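Local coordinates for protein lysine-sensitive aspartokinase 3 (Escherichia coli, PDB 2J0W) that catalyses the ATP-dependent phosphorylation of L-aspartate to 4-phospho-L-aspartate, the first step toward lysine, and is feedback-inhibited by lysine, at residues Val36-Ala40 / Ser201-Ala205; Ala303-Asn307 / Gly433-Glu437. All coordinates share one frame; numbering follows the deposited sequence.

Contact 1: residues Val36-Ala40 / Ser201-Ala205. With ASP (aspartic acid), chain B.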
ATOM      1  N   VAL A  36      32.432  12.333  23.485  1.00 51.31           N
ATOM      2  CA  VAL A  36      32.424  12.955  22.176  1.00 52.73           C
ATOM      3  C   VAL A  36      32.465  11.846  21.133  1.00 52.33           C
ATOM      4  O   VAL A  36      33.137  10.825  21.313  1.00 51.34           O
ATOM      5  CB  VAL A  36      33.636  13.899  21.991  1.00 55.29           C
ATOM      6  CG1 VAL A  36      33.565  14.593  20.627  1.00 53.03           C
ATOM      7  CG2 VAL A  36      33.650  14.927  23.106  1.00 50.91           C
ATOM      8  N   VAL A  37      31.725  12.041  20.052  1.00 47.81           N
ATOM      9  CA  VAL A  37      31.679  11.058  18.994  1.00 50.07           C
ATOM     10  C   VAL A  37      32.114  11.747  17.718  1.00 52.14           C
ATOM     11  O   VAL A  37      31.529  12.753  17.319  1.00 55.03           O
ATOM     12  CB  VAL A  37      30.257  10.493  18.861  1.00 54.92           C
ATOM     13  CG1 VAL A  37      30.142   9.609  17.633  1.00 51.82           C
ATOM     14  CG2 VAL A  37      29.922   9.703  20.109  1.00 50.67           C
ATOM     15  N   LEU A  38      33.157  11.218  17.086  1.00 51.33           N
ATOM     16  CA  LEU A  38      33.666  11.823  15.861  1.00 49.39           C
ATOM     17  C   LEU A  38      33.540  10.923  14.658  1.00 44.59           C
ATOM     18  O   LEU A  38      33.651   9.707  14.774  1.00 43.21           O
ATOM     19  CB  LEU A  38      35.144  12.169  16.004  1.00 59.04           C
ATOM     20  CG  LEU A  38      35.630  13.138  17.076  1.00 60.45           C
ATOM     21  CD1 LEU A  38      37.149  13.221  16.978  1.00 55.28           C
ATOM     22  CD2 LEU A  38      34.995  14.509  16.886  1.00 62.30           C
ATOM     23  N   SER A  39      33.293  11.541  13.511  1.00 40.37           N
ATOM     24  CA  SER A  39      33.219  10.834  12.245  1.00 39.67           C
ATOM     25  C   SER A  39      34.633  11.099  11.753  1.00 42.88           C
ATOM     26  O   SER A  39      35.389  11.808  12.410  1.00 43.21           O
ATOM     27  CB  SER A  39      32.244  11.508  11.269  1.00 42.81           C
ATOM     28  OG  SER A  39      30.888  11.410  11.665  1.00 41.75           O
ATOM     29  N   ALA A  40      34.995  10.550  10.605  1.00 42.21           N
ATOM     30  CA  ALA A  40      36.323  10.786  10.073  1.00 36.29           C
ATOM     31  C   ALA A  40      36.265  12.147   9.399  1.00 35.27           C
ATOM     32  O   ALA A  40      35.184  12.650   9.088  1.00 36.40           O
ATOM     33  CB  ALA A  40      36.681   9.699   9.068  1.00 37.46           C
ATOM     34  N   SER A 201      27.465   7.749  12.125  1.00 41.07           N
ATOM     35  CA  SER A 201      28.021   8.386  13.311  1.00 44.49           C
ATOM     36  C   SER A 201      26.922   9.035  14.159  1.00 42.12           C
ATOM     37  O   SER A 201      27.105   9.204  15.360  1.00 38.49           O
ATOM     38  CB  SER A 201      29.080   9.429  12.935  1.00 43.45           C
ATOM     39  OG  SER A 201      30.258   8.799  12.455  1.00 52.83           O
ATOM     40  N   ASP A 202      25.792   9.398  13.536  1.00 41.07           N
ATOM     41  CA  ASP A 202      24.678  10.010  14.273  1.00 44.21           C
ATOM     42  C   ASP A 202      24.079   8.932  15.141  1.00 45.88           C
ATOM     43  O   ASP A 202      23.802   9.122  16.336  1.00 44.61           O
ATOM     44  CB  ASP A 202      23.561  10.507  13.346  1.00 38.98           C
ATOM     45  CG  ASP A 202      23.960  11.716  12.541  1.00 45.52           C
ATOM     46  OD1 ASP A 202      24.626  12.620  13.110  1.00 41.35           O
ATOM     47  OD2 ASP A 202      23.587  11.761  11.342  1.00 40.77           O
ATOM     48  N   TYR A 203      23.877   7.791  14.503  1.00 45.63           N
ATOM     49  CA  TYR A 203      23.293   6.650  15.161  1.00 49.44           C
ATOM     50  C   TYR A 203      24.127   6.280  16.385  1.00 51.90           C
ATOM     51  O   TYR A 203      23.586   6.069  17.473  1.00 55.76           O
ATOM     52  CB  TYR A 203      23.203   5.497  14.161  1.00 49.65           C
ATOM     53  CG  TYR A 203      22.332   4.349  14.600  1.00 54.53           C
ATOM     54  CD1 TYR A 203      21.371   4.514  15.598  1.00 52.87           C
ATOM     55  CD2 TYR A 203      22.453   3.096  14.000  1.00 54.20           C
ATOM     56  CE1 TYR A 203      20.555   3.458  15.984  1.00 55.34           C
ATOM     57  CE2 TYR A 203      21.642   2.037  14.378  1.00 48.00           C
ATOM     58  CZ  TYR A 203      20.694   2.223  15.365  1.00 53.49           C
ATOM     59  OH  TYR A 203      19.861   1.186  15.709  1.00 49.00           O
ATOM     60  N   THR A 204      25.444   6.234  16.221  1.00 49.85           N
ATOM     61  CA  THR A 204      26.318   5.882  17.330  1.00 44.38           C
ATOM     62  C   THR A 204      26.118   6.820  18.514  1.00 41.19           C
ATOM     63  O   THR A 204      26.132   6.401  19.669  1.00 38.02           O
ATOM     64  CB  THR A 204      27.803   5.945  16.921  1.00 40.16           C
ATOM     65  OG1 THR A 204      28.046   5.020  15.858  1.00 54.76           O
ATOM     66  CG2 THR A 204      28.694   5.594  18.104  1.00 27.60           C
ATOM     67  N   ALA A 205      25.941   8.098  18.221  1.00 41.44           N
ATOM     68  CA  ALA A 205      25.781   9.077  19.281  1.00 44.40           C
ATOM     69  C   ALA A 205      24.521   8.824  20.080  1.00 45.00           C
ATOM     70  O   ALA A 205      24.543   8.882  21.300  1.00 45.77           O
ATOM     71  CB  ALA A 205      25.769  10.476  18.702  1.00 46.53           C
TER
HETATM   72  N   ASP B 502      32.191   8.438   8.423  1.00 42.44           N
HETATM   73  CA  ASP B 502      30.979   7.801   7.914  1.00 41.90           C
HETATM   74  C   ASP B 502      30.656   8.475   6.563  1.00 39.52           C
HETATM   75  O   ASP B 502      31.508   9.256   6.072  1.00 41.29           O
HETATM   76  CB  ASP B 502      29.837   7.936   8.969  1.00 43.10           C
HETATM   77  CG  ASP B 502      29.291   9.356   9.237  1.00 49.88           C
HETATM   78  OD1 ASP B 502      29.789  10.327   8.585  1.00 40.29           O
HETATM   79  OD2 ASP B 502      28.359   9.512  10.107  1.00 53.01           O
HETATM   80  OXT ASP B 502      29.522   8.241   6.021  1.00 42.23           O
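Ser201, in the first turn of helix 200-211, meets Ser39 just beyond the end of strand 33-38, and both face the bound aspartate. Followed outward, Ser201 CB first meets the substrate's OD2 at 2.9 Å and Ser39 OG at 3.0 Å. At the tip, Ser201 OG donates a hydrogen bond of 2.8 Å to Ser39 OG. A chi1 of -71° turns Ser201 OG to the amide's side of the residue, 3.1 Å from OD2 of the aspartate. The amide makes the bond: Ser201 N to OD2 of the aspartate is 2.8 Å, with an N-H...O angle of 148°. Ser39 OG lies 3.4 Å from the other oxygen, OD1. Serine suits both places, being small enough to fit beside a ligand yet able to hydrogen-bond in a buried site. Further back along the strand, Val37 CG1 lies 3.8 Å from Ser201 O, and its other branch, CG2, reaches Ala205, whose small side chain probably helps the helix approach the strand. Thr45, Glu119, Arg198 and Gly199 also hydrogen-bond to the aspartate. Strand end and helix start thus meet at the substrate site of the amino acid kinase fold.

Contact 2: residues Ala303-Asn307 / Gly433-Glu437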
ATOM      1  N   ALA A 303      10.791  16.508   2.450  1.00 54.20           N
ATOM      2  CA  ALA A 303      12.001  15.693   2.430  1.00 46.99           C
ATOM      3  C   ALA A 303      12.103  14.992   1.084  1.00 45.32           C
ATOM      4  O   ALA A 303      11.103  14.515   0.538  1.00 43.75           O
ATOM      5  CB  ALA A 303      11.962  14.671   3.552  1.00 26.30           C
ATOM      6  N   LEU A 304      13.320  14.934   0.557  1.00 47.26           N
ATOM      7  CA  LEU A 304      13.581  14.302  -0.728  1.00 48.86           C
ATOM      8  C   LEU A 304      14.478  13.080  -0.554  1.00 49.70           C
ATOM      9  O   LEU A 304      15.473  13.133   0.164  1.00 49.89           O
ATOM     10  CB  LEU A 304      14.258  15.311  -1.652  1.00 46.23           C
ATOM     11  CG  LEU A 304      14.793  14.835  -3.000  1.00 57.41           C
ATOM     12  CD1 LEU A 304      13.643  14.564  -3.972  1.00 53.43           C
ATOM     13  CD2 LEU A 304      15.716  15.919  -3.552  1.00 59.61           C
ATOM     14  N   ARG A 305      14.105  11.973  -1.189  1.00 51.68           N
ATOM     15  CA  ARG A 305      14.900  10.743  -1.135  1.00 50.96           C
ATOM     16  C   ARG A 305      15.123  10.335  -2.590  1.00 52.50           C
ATOM     17  O   ARG A 305      14.202   9.907  -3.284  1.00 53.01           O
ATOM     18  CB  ARG A 305      14.157   9.644  -0.374  1.00 50.17           C
ATOM     19  CG  ARG A 305      15.087   8.643   0.283  1.00 51.49           C
ATOM     20  CD  ARG A 305      14.366   7.775   1.312  1.00 50.84           C
ATOM     21  NE  ARG A 305      13.494   6.770   0.701  1.00 45.45           N
ATOM     22  CZ  ARG A 305      12.683   5.988   1.403  1.00 44.93           C
ATOM     23  NH1 ARG A 305      12.638   6.098   2.728  1.00 40.19           N
ATOM     24  NH2 ARG A 305      11.916   5.099   0.789  1.00 48.59           N
ATOM     25  N   ARG A 306      16.358  10.494  -3.045  1.00 56.12           N
ATOM     26  CA  ARG A 306      16.741  10.203  -4.422  1.00 55.65           C
ATOM     27  C   ARG A 306      17.094   8.764  -4.759  1.00 51.86           C
ATOM     28  O   ARG A 306      17.393   7.955  -3.885  1.00 45.73           O
ATOM     29  CB  ARG A 306      17.930  11.074  -4.810  1.00 60.55           C
ATOM     30  CG  ARG A 306      17.596  12.522  -4.997  1.00 74.24           C
ATOM     31  CD  ARG A 306      18.317  13.028  -6.214  1.00 86.66           C
ATOM     32  NE  ARG A 306      17.673  14.205  -6.775  1.00 96.15           N
ATOM     33  CZ  ARG A 306      17.286  14.295  -8.042  1.00103.46           C
ATOM     34  NH1 ARG A 306      17.476  13.274  -8.871  1.00 97.36           N
ATOM     35  NH2 ARG A 306      16.728  15.414  -8.484  1.00110.71           N
ATOM     36  N   ASN A 307      17.096   8.486  -6.061  1.00 52.62           N
ATOM     37  CA  ASN A 307      17.433   7.172  -6.592  1.00 55.10           C
ATOM     38  C   ASN A 307      16.585   6.063  -6.005  1.00 56.68           C
ATOM     39  O   ASN A 307      17.093   5.027  -5.561  1.00 57.15           O
ATOM     40  CB  ASN A 307      18.904   6.873  -6.354  1.00 50.92           C
ATOM     41  CG  ASN A 307      19.782   8.025  -6.744  1.00 58.18           C
ATOM     42  OD1 ASN A 307      19.629   8.587  -7.829  1.00 61.53           O
ATOM     43  ND2 ASN A 307      20.712   8.395  -5.859  1.00 54.70           N
ATOM     44  N   GLY A 433      13.297  11.451 -11.389  1.00 60.77           N
ATOM     45  CA  GLY A 433      14.472  12.094 -10.828  1.00 62.25           C
ATOM     46  C   GLY A 433      14.781  13.525 -11.249  1.00 63.20           C
ATOM     47  O   GLY A 433      14.883  14.408 -10.399  1.00 64.12           O
ATOM     48  N   GLU A 434      14.933  13.769 -12.549  1.00 62.50           N
ATOM     49  CA  GLU A 434      15.262  15.110 -13.045  1.00 64.38           C
ATOM     50  C   GLU A 434      14.349  16.261 -12.618  1.00 62.18           C
ATOM     51  O   GLU A 434      14.796  17.407 -12.541  1.00 61.67           O
ATOM     52  CB  GLU A 434      15.371  15.104 -14.577  1.00 67.15           C
ATOM     53  CG  GLU A 434      14.248  14.381 -15.293  1.00 81.30           C
ATOM     54  CD  GLU A 434      14.362  12.868 -15.165  1.00 96.46           C
ATOM     55  OE1 GLU A 434      13.500  12.248 -14.501  1.00 96.91           O
ATOM     56  OE2 GLU A 434      15.325  12.299 -15.726  1.00101.06           O
ATOM     57  N   ASP A 435      13.081  15.973 -12.347  1.00 60.95           N
ATOM     58  CA  ASP A 435      12.141  17.020 -11.938  1.00 64.41           C
ATOM     59  C   ASP A 435      12.082  17.139 -10.409  1.00 65.50           C
ATOM     60  O   ASP A 435      11.423  18.030  -9.863  1.00 64.97           O
ATOM     61  CB  ASP A 435      10.731  16.712 -12.470  1.00 68.39           C
ATOM     62  CG  ASP A 435      10.681  16.565 -13.986  1.00 72.01           C
ATOM     63  OD1 ASP A 435       9.622  16.155 -14.510  1.00 68.20           O
ATOM     64  OD2 ASP A 435      11.693  16.862 -14.655  1.00 80.30           O
ATOM     65  N   ALA A 436      12.785  16.239  -9.728  1.00 64.62           N
ATOM     66  CA  ALA A 436      12.804  16.192  -8.271  1.00 65.37           C
ATOM     67  C   ALA A 436      12.905  17.521  -7.515  1.00 66.13           C
ATOM     68  O   ALA A 436      11.984  17.902  -6.792  1.00 64.51           O
ATOM     69  CB  ALA A 436      13.913  15.256  -7.811  1.00 65.88           C
ATOM     70  N   GLU A 437      14.020  18.226  -7.666  1.00 68.82           N
ATOM     71  CA  GLU A 437      14.198  19.479  -6.942  1.00 71.42           C
ATOM     72  C   GLU A 437      13.221  20.598  -7.302  1.00 72.25           C
ATOM     73  O   GLU A 437      12.742  21.305  -6.409  1.00 71.88           O
ATOM     74  CB  GLU A 437      15.642  19.963  -7.082  1.00 71.59           C
ATOM     75  CG  GLU A 437      16.652  18.979  -6.527  1.00 67.54           C
ATOM     76  CD  GLU A 437      18.055  19.535  -6.476  1.00 69.98           C
ATOM     77  OE1 GLU A 437      18.473  20.199  -7.449  1.00 80.52           O
ATOM     78  OE2 GLU A 437      18.751  19.294  -5.470  1.00 65.40           O
TER
HETATM   79  O   HOH W   1      18.779  16.054  -4.427  1.00 49.12           O
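The guanidinium of Arg306 has the methyl of Ala436 over one face, CZ to CB 3.5 Å, and the backbone N of Glu434 at its edge, near its plane. Gly433 O comes in obliquely, neither over the face nor at the edge. Here a helix packs on an antiparallel sheet, as in the alpha/beta ACT fold: strand 299-313 of the sheet lies against the turn that leads into helix 436-448. The NH2 of Arg306 gives Gly433 O a weak hydrogen bond of 2.8 Å, bent to 127° at the hydrogen; both atoms crowd the Ala436 methyl in the model, so its details are doubtful. The same carbonyl appears also to accept from Ala436 N within the turn, with the same reservation about its place. A long, flexible arginine suits the strand: a bend at chi2 (-138°) carries its flat end across to the turn. An alanine in place of Arg306 would remove the guanidinium, and would probably strip the Ala436 methyl of its cover and leave the water that leads to Glu437 without its arginine partner. Two residues earlier, Leu304 supplies the apolar half, its CD1 3.9 Å from Ala436 CB; Leu304 and Ala436 both also touch Ala387 of the adjacent strand 386-393. Glu437 forms no direct ion pair with Arg306, its OE1 lying 5.2 Å from NH2. A water mediates instead, accepting weakly from Arg306 NE at 3.2 Å and donating weakly to Glu437 OE2 at 3.4 Å.

In the fold
Contact 1 is wholly buried in the amino acid kinase domain, whereas contact 2 is only partly buried, in the region required for homodimerization. Their centres lie about 27 Å apart, their nearest atoms about 14 Å, and they share no strand or helix. Each joins a strand to the beginning of a helix, but the chemistry differs. In the core, small hydroxyls and a helix amide serve a ligand, backed by apolar packing; nearer the surface, a long charged side chain lies over a methyl and is linked only weakly, through a water, to its acidic neighbour. Neither contact touches the other subunit. The bound ADP lies near both, about 5 Å from the Ser39 side chain and about 8 Å from that of Leu304.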